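Long-range contacts in predicted zincin-like metalloprotease (Acidothermus cellulolyticus 11B, PDB 3E11), which is of unknown function but is predicted to be a zincin-like metalloprotease and can bind calcium: residues Ala15-Gly20 / Asp88-Thr93; Arg9-Val14 / Val34-Glu39. One frame throughout, in Å; residues are numbered along the deposited sequence.

Interaction 1 of 2, residues Ala15-Gly20 / Asp88-Thr93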
loop_
_atom_site.group_PDB
_atom_site.type_symbol
_atom_site.label_atom_id
_atom_site.label_comp_id
_atom_site.label_asym_id
_atom_site.label_seq_id
_atom_site.Cartn_x
_atom_site.Cartn_y
_atom_site.Cartn_z
ATOM N N ALA A 15 8.024 -3.009 4.226
ATOM C CA ALA A 15 8.202 -4.448 4.255
ATOM C C ALA A 15 7.531 -5.018 5.507
ATOM O O ALA A 15 6.827 -6.017 5.411
ATOM C CB ALA A 15 9.651 -4.845 4.185
ATOM N N GLU A 16 7.722 -4.361 6.651
ATOM C CA GLU A 16 7.110 -4.810 7.913
ATOM C C GLU A 16 5.589 -4.718 7.841
ATOM O O GLU A 16 4.892 -5.579 8.365
ATOM C CB GLU A 16 7.613 -3.997 9.102
ATOM C CG GLU A 16 7.017 -4.436 10.455
ATOM C CD GLU A 16 7.466 -5.813 10.891
ATOM O OE1 GLU A 16 8.501 -6.285 10.379
ATOM O OE2 GLU A 16 6.795 -6.429 11.753
ATOM N N ALA A 17 5.077 -3.670 7.185
ATOM C CA ALA A 17 3.640 -3.506 6.970
ATOM C C ALA A 17 3.104 -4.696 6.146
ATOM O O ALA A 17 2.121 -5.315 6.528
ATOM C CB ALA A 17 3.343 -2.194 6.269
ATOM N N LEU A 18 3.791 -5.046 5.057
ATOM C CA LEU A 18 3.315 -6.113 4.171
ATOM C C LEU A 18 3.388 -7.462 4.885
ATOM O O LEU A 18 2.485 -8.275 4.762
ATOM C CB LEU A 18 4.123 -6.164 2.853
ATOM C CG LEU A 18 3.849 -5.124 1.748
ATOM C CD1 LEU A 18 4.523 -5.574 0.451
ATOM C CD2 LEU A 18 2.370 -4.931 1.490
ATOM N N ASP A 19 4.464 -7.679 5.643
ATOM C CA ASP A 19 4.646 -8.932 6.366
ATOM C C ASP A 19 3.485 -9.158 7.361
ATOM O O ASP A 19 3.162 -10.280 7.675
ATOM C CB ASP A 19 5.983 -8.940 7.122
ATOM C CG ASP A 19 7.219 -8.997 6.183
ATOM O OD1 ASP A 19 7.070 -9.224 4.961
ATOM O OD2 ASP A 19 8.336 -8.751 6.678
ATOM N N GLY A 20 2.884 -8.078 7.853
ATOM C CA GLY A 20 1.805 -8.158 8.830
ATOM C C GLY A 20 0.405 -8.098 8.232
ATOM O O GLY A 20 -0.572 -8.027 8.962
ATOM N N ASP A 88 1.688 0.707 10.860
ATOM C CA ASP A 88 0.238 0.495 10.964
ATOM C C ASP A 88 -0.531 1.238 9.883
ATOM O O ASP A 88 -1.441 0.691 9.256
ATOM C CB ASP A 88 -0.272 0.927 12.325
ATOM C CG ASP A 88 0.115 -0.031 13.398
ATOM O OD1 ASP A 88 0.557 -1.127 13.061
ATOM O OD2 ASP A 88 0.009 0.306 14.587
ATOM N N GLU A 89 -0.146 2.485 9.680
ATOM C CA GLU A 89 -0.783 3.323 8.709
ATOM C C GLU A 89 -0.536 2.827 7.295
ATOM O O GLU A 89 -1.438 2.839 6.460
ATOM C CB GLU A 89 -0.316 4.764 8.874
ATOM C CG GLU A 89 -1.271 5.780 8.299
ATOM C CD GLU A 89 -2.659 5.694 8.926
ATOM O OE1 GLU A 89 -2.770 5.491 10.138
ATOM O OE2 GLU A 89 -3.634 5.798 8.193
ATOM N N VAL A 90 0.693 2.448 7.012
ATOM C CA VAL A 90 1.000 1.829 5.709
ATOM C C VAL A 90 0.186 0.534 5.493
ATOM O O VAL A 90 -0.424 0.339 4.421
ATOM C CB VAL A 90 2.492 1.546 5.524
ATOM C CG1 VAL A 90 2.755 0.749 4.185
ATOM C CG2 VAL A 90 3.295 2.846 5.476
ATOM N N ARG A 91 0.159 -0.337 6.500
ATOM C CA ARG A 91 -0.586 -1.584 6.407
ATOM C C ARG A 91 -2.058 -1.296 6.135
ATOM O O ARG A 91 -2.664 -1.904 5.257
ATOM C CB ARG A 91 -0.433 -2.420 7.686
ATOM C CG ARG A 91 -0.939 -3.844 7.534
ATOM C CD ARG A 91 -0.682 -4.614 8.803
ATOM N NE ARG A 91 0.750 -4.903 9.012
ATOM C CZ ARG A 91 1.411 -4.707 10.158
ATOM N NH1 ARG A 91 0.802 -4.185 11.231
ATOM N NH2 ARG A 91 2.700 -5.033 10.243
ATOM N N LYS A 92 -2.621 -0.351 6.888
ATOM C CA LYS A 92 -4.033 -0.050 6.776
ATOM C C LYS A 92 -4.324 0.453 5.362
ATOM O O LYS A 92 -5.323 0.085 4.774
ATOM C CB LYS A 92 -4.466 0.956 7.830
ATOM C CG LYS A 92 -5.809 1.556 7.595
ATOM C CD LYS A 92 -6.177 2.560 8.691
ATOM C CE LYS A 92 -7.427 3.326 8.283
ATOM N NZ LYS A 92 -7.955 4.212 9.361
ATOM N N THR A 93 -3.414 1.247 4.823
ATOM C CA THR A 93 -3.562 1.820 3.493
ATOM C C THR A 93 -3.544 0.765 2.378
ATOM O O THR A 93 -4.424 0.764 1.516
ATOM C CB THR A 93 -2.486 2.895 3.247
ATOM O OG1 THR A 93 -2.666 3.940 4.204
ATOM C CG2 THR A 93 -2.571 3.471 1.827
#
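Ala17 and Arg91 bring their CA atoms to 4.7 Å where the end of helix 7-19 crosses helix 83-101, the short axes passing 8.3 Å apart at -54°. In this zincin-like fold helix 83-101 also carries, further along, an HExxH pattern (His96, Glu97, His100), consistent with a metalloprotease helix, although no metal is bound to it here. The approach is close because Ala17 offers just a methyl group: its CB lies 3.7 Å from Val90 CG1, and the backbone of Arg91 passes beside it. Arg91 then reaches across to the last turn of helix 7-19. Its CG stands anti to the backbone N (chi1 -168°), and a bend at chi3 turns the guanidinium toward carbonyls of that turn. NH2 donates to Glu16 O at 2.9 Å, approaching from above the carbonyl plane; Glu16 O and Ala17 O both lie near the guanidinium plane, at its edge. Asp88 OD1 forms a salt bridge with NH1, so a neighbour on the same helix helps to fix the rotation of the group. A leucine in place of Arg91 would probably leave the carbonyls of Glu16 and Ala17 without these donors and Asp88 without its charged mate. Arg91 NE meets Ala17 O at 2.9 Å in the carbonyl plane, on a lone pair, with an N-H...O angle of 158°.

Interaction 2 of 2, residues Arg9-Val14 / Val34-Glu39; sequences RFDELV and VFVEDE
Val36 pushes its two methyl groups into a shallow hollow on helix 7-19 bounded by Phe10, Asp11 and Val14, and this single bump supplies much of the contact. The hollow illustrates how a helix packs on a β-sheet: residues one turn apart, here Phe10 and Val14, face the strand together, and the residue after the first, Asp11, closes the side. The strand is 32-37, outermost in the sheet of this zincin-like domain; it runs roughly antiparallel to the helix, at 148°, with the short axes 9.7 Å apart.

The two branches of Val36 have different neighbours. CG1, anti to the backbone N (chi1 178°), meets the Phe10 ring obliquely, 3.7 Å from CD2, with CE2 almost as near. CG2 lies in the plane of that ring at its edge, and also comes 3.7 Å from Val14 CG2; the two valine side chains point opposite ways and pass flank to flank. At the solvent-facing margin the end of Asp11 comes near, OD1 lying 3.8 Å from Val36 CG2, a van der Waals contact with no hydrogen bond.

A second, smaller bump lies two residues back along the strand. Val34 CG1 meets Val14 CG1 at 3.6 Å, so Val14 straddles the two strand valines, one branch given to each. Phe10 also packs against Val86 and Val90 of helix 83-101 and Ile71 of the adjoining strand 67-72, tying the hollow into the apolar interior. No hydrogen bond joins the two segments. Adhesion here therefore rests on the fit of methyl groups and one ring, while Asp11 at the margin marks the change from apolar packing to the polar exterior.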
loop_
_atom_site.group_PDB
_atom_site.type_symbol
_atom_site.label_atom_id
_atom_site.label_comp_id
_atom_site.label_asym_id
_atom_site.label_seq_id
_atom_site.Cartn_x
_atom_site.Cartn_y
_atom_site.Cartn_z
ATOM N N ARG A 9 14.760 3.763 5.197
ATOM C CA ARG A 9 14.044 3.258 6.384
ATOM C C ARG A 9 12.568 3.062 6.111
ATOM O O ARG A 9 11.960 2.077 6.551
ATOM C CB ARG A 9 14.238 4.207 7.570
ATOM C CG ARG A 9 13.559 3.764 8.832
ATOM C CD ARG A 9 13.942 2.359 9.246
ATOM N NE ARG A 9 13.443 2.043 10.584
ATOM C CZ ARG A 9 13.417 0.824 11.090
ATOM N NH1 ARG A 9 13.868 -0.194 10.375
ATOM N NH2 ARG A 9 12.968 0.611 12.320
ATOM N N PHE A 10 11.988 3.987 5.341
ATOM C CA PHE A 10 10.574 3.883 5.034
ATOM C C PHE A 10 10.311 2.591 4.272
ATOM O O PHE A 10 9.343 1.916 4.573
ATOM C CB PHE A 10 10.047 5.096 4.262
ATOM C CG PHE A 10 8.525 5.181 4.210
ATOM C CD1 PHE A 10 7.824 5.826 5.208
ATOM C CD2 PHE A 10 7.825 4.661 3.128
ATOM C CE1 PHE A 10 6.460 5.958 5.169
ATOM C CE2 PHE A 10 6.451 4.758 3.072
ATOM C CZ PHE A 10 5.760 5.404 4.112
ATOM N N ASP A 11 11.202 2.236 3.341
ATOM C CA ASP A 11 11.111 0.947 2.640
ATOM C C ASP A 11 11.060 -0.263 3.580
ATOM O O ASP A 11 10.269 -1.181 3.376
ATOM C CB ASP A 11 12.240 0.789 1.620
ATOM C CG ASP A 11 12.132 1.774 0.488
ATOM O OD1 ASP A 11 11.010 2.245 0.255
ATOM O OD2 ASP A 11 13.175 2.086 -0.138
ATOM N N GLU A 12 11.848 -0.219 4.630
ATOM C CA GLU A 12 11.854 -1.251 5.652
ATOM C C GLU A 12 10.555 -1.320 6.424
ATOM O O GLU A 12 10.064 -2.404 6.721
ATOM C CB GLU A 12 13.016 -0.986 6.613
ATOM C CG GLU A 12 14.392 -1.081 5.930
ATOM C CD GLU A 12 15.576 -0.700 6.814
ATOM O OE1 GLU A 12 15.377 -0.295 7.973
ATOM O OE2 GLU A 12 16.732 -0.812 6.340
ATOM N N LEU A 13 10.009 -0.156 6.759
ATOM C CA LEU A 13 8.679 -0.062 7.375
ATOM C C LEU A 13 7.569 -0.600 6.439
ATOM O O LEU A 13 6.645 -1.263 6.885
ATOM C CB LEU A 13 8.414 1.380 7.815
ATOM C CG LEU A 13 9.458 1.891 8.852
ATOM C CD1 LEU A 13 9.076 3.268 9.376
ATOM C CD2 LEU A 13 9.676 0.922 9.991
ATOM N N VAL A 14 7.664 -0.317 5.148
ATOM C CA VAL A 14 6.745 -0.918 4.186
ATOM C C VAL A 14 6.809 -2.460 4.187
ATOM O O VAL A 14 5.749 -3.139 4.154
ATOM C CB VAL A 14 6.948 -0.351 2.773
ATOM C CG1 VAL A 14 6.045 -1.051 1.795
ATOM C CG2 VAL A 14 6.692 1.160 2.787
ATOM N N VAL A 34 4.195 -2.890 -4.019
ATOM C CA VAL A 34 4.016 -1.649 -3.299
ATOM C C VAL A 34 5.251 -0.809 -3.623
ATOM O O VAL A 34 6.384 -1.283 -3.521
ATOM C CB VAL A 34 3.838 -1.893 -1.759
ATOM C CG1 VAL A 34 3.800 -0.593 -0.986
ATOM C CG2 VAL A 34 2.627 -2.695 -1.500
ATOM N N PHE A 35 5.006 0.397 -4.096
ATOM C CA PHE A 35 6.036 1.356 -4.416
ATOM C C PHE A 35 5.782 2.616 -3.600
ATOM O O PHE A 35 4.653 2.960 -3.315
ATOM C CB PHE A 35 5.984 1.692 -5.897
ATOM C CG PHE A 35 6.586 0.639 -6.778
ATOM C CD1 PHE A 35 5.806 -0.402 -7.284
ATOM C CD2 PHE A 35 7.913 0.730 -7.159
ATOM C CE1 PHE A 35 6.388 -1.375 -8.139
ATOM C CE2 PHE A 35 8.505 -0.234 -8.010
ATOM C CZ PHE A 35 7.735 -1.289 -8.484
ATOM N N VAL A 36 6.861 3.275 -3.218
ATOM C CA VAL A 36 6.777 4.455 -2.406
ATOM C C VAL A 36 7.142 5.690 -3.246
ATOM O O VAL A 36 8.121 5.703 -4.026
ATOM C CB VAL A 36 7.706 4.363 -1.192
ATOM C CG1 VAL A 36 7.632 5.645 -0.401
ATOM C CG2 VAL A 36 7.346 3.160 -0.303
ATOM N N GLU A 37 6.333 6.720 -3.080
ATOM C CA GLU A 37 6.569 8.046 -3.627
ATOM C C GLU A 37 6.503 9.041 -2.497
ATOM O O GLU A 37 5.903 8.745 -1.450
ATOM C CB GLU A 37 5.503 8.384 -4.646
ATOM C CG GLU A 37 5.670 7.594 -5.919
ATOM C CD GLU A 37 4.844 8.095 -7.071
ATOM O OE1 GLU A 37 4.343 9.244 -7.039
ATOM O OE2 GLU A 37 4.752 7.339 -8.035
ATOM N N ASP A 38 7.098 10.217 -2.671
ATOM C CA ASP A 38 7.097 11.155 -1.525
ATOM C C ASP A 38 5.744 11.854 -1.392
ATOM O O ASP A 38 5.180 11.938 -0.301
ATOM C CB ASP A 38 8.245 12.156 -1.595
ATOM N N GLU A 39 5.189 12.295 -2.506
ATOM C CA GLU A 39 4.072 13.204 -2.483
ATOM C C GLU A 39 3.079 12.847 -3.620
ATOM O O GLU A 39 3.505 12.645 -4.750
ATOM C CB GLU A 39 4.630 14.625 -2.664
ATOM C CG GLU A 39 3.735 15.746 -2.222
ATOM C CD GLU A 39 3.572 15.816 -0.733
ATOM O OE1 GLU A 39 4.523 16.206 -0.016
ATOM O OE2 GLU A 39 2.469 15.500 -0.256
#

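Helix 7-19 serves both contacts, its first part facing strand 32-37 in interaction 2 and its end meeting helix 83-101 in interaction 1. Each is only partly buried, with two buried residues among the five that touch. Their chemistry differs: interaction 1 adds a charged side chain gripping backbone carbonyls at a helix end to a small apolar patch, whereas interaction 2 relies on branched and aromatic side chains without a hydrogen bond. The apolar parts merge, for Val90 CG2 packs 3.8 Å from Phe10 CZ, and Val90 CG1 lies 4.2 Å from Val14 CG2. One helix thus joins an outer strand and the HExxH-bearing helix through a shared apolar layer.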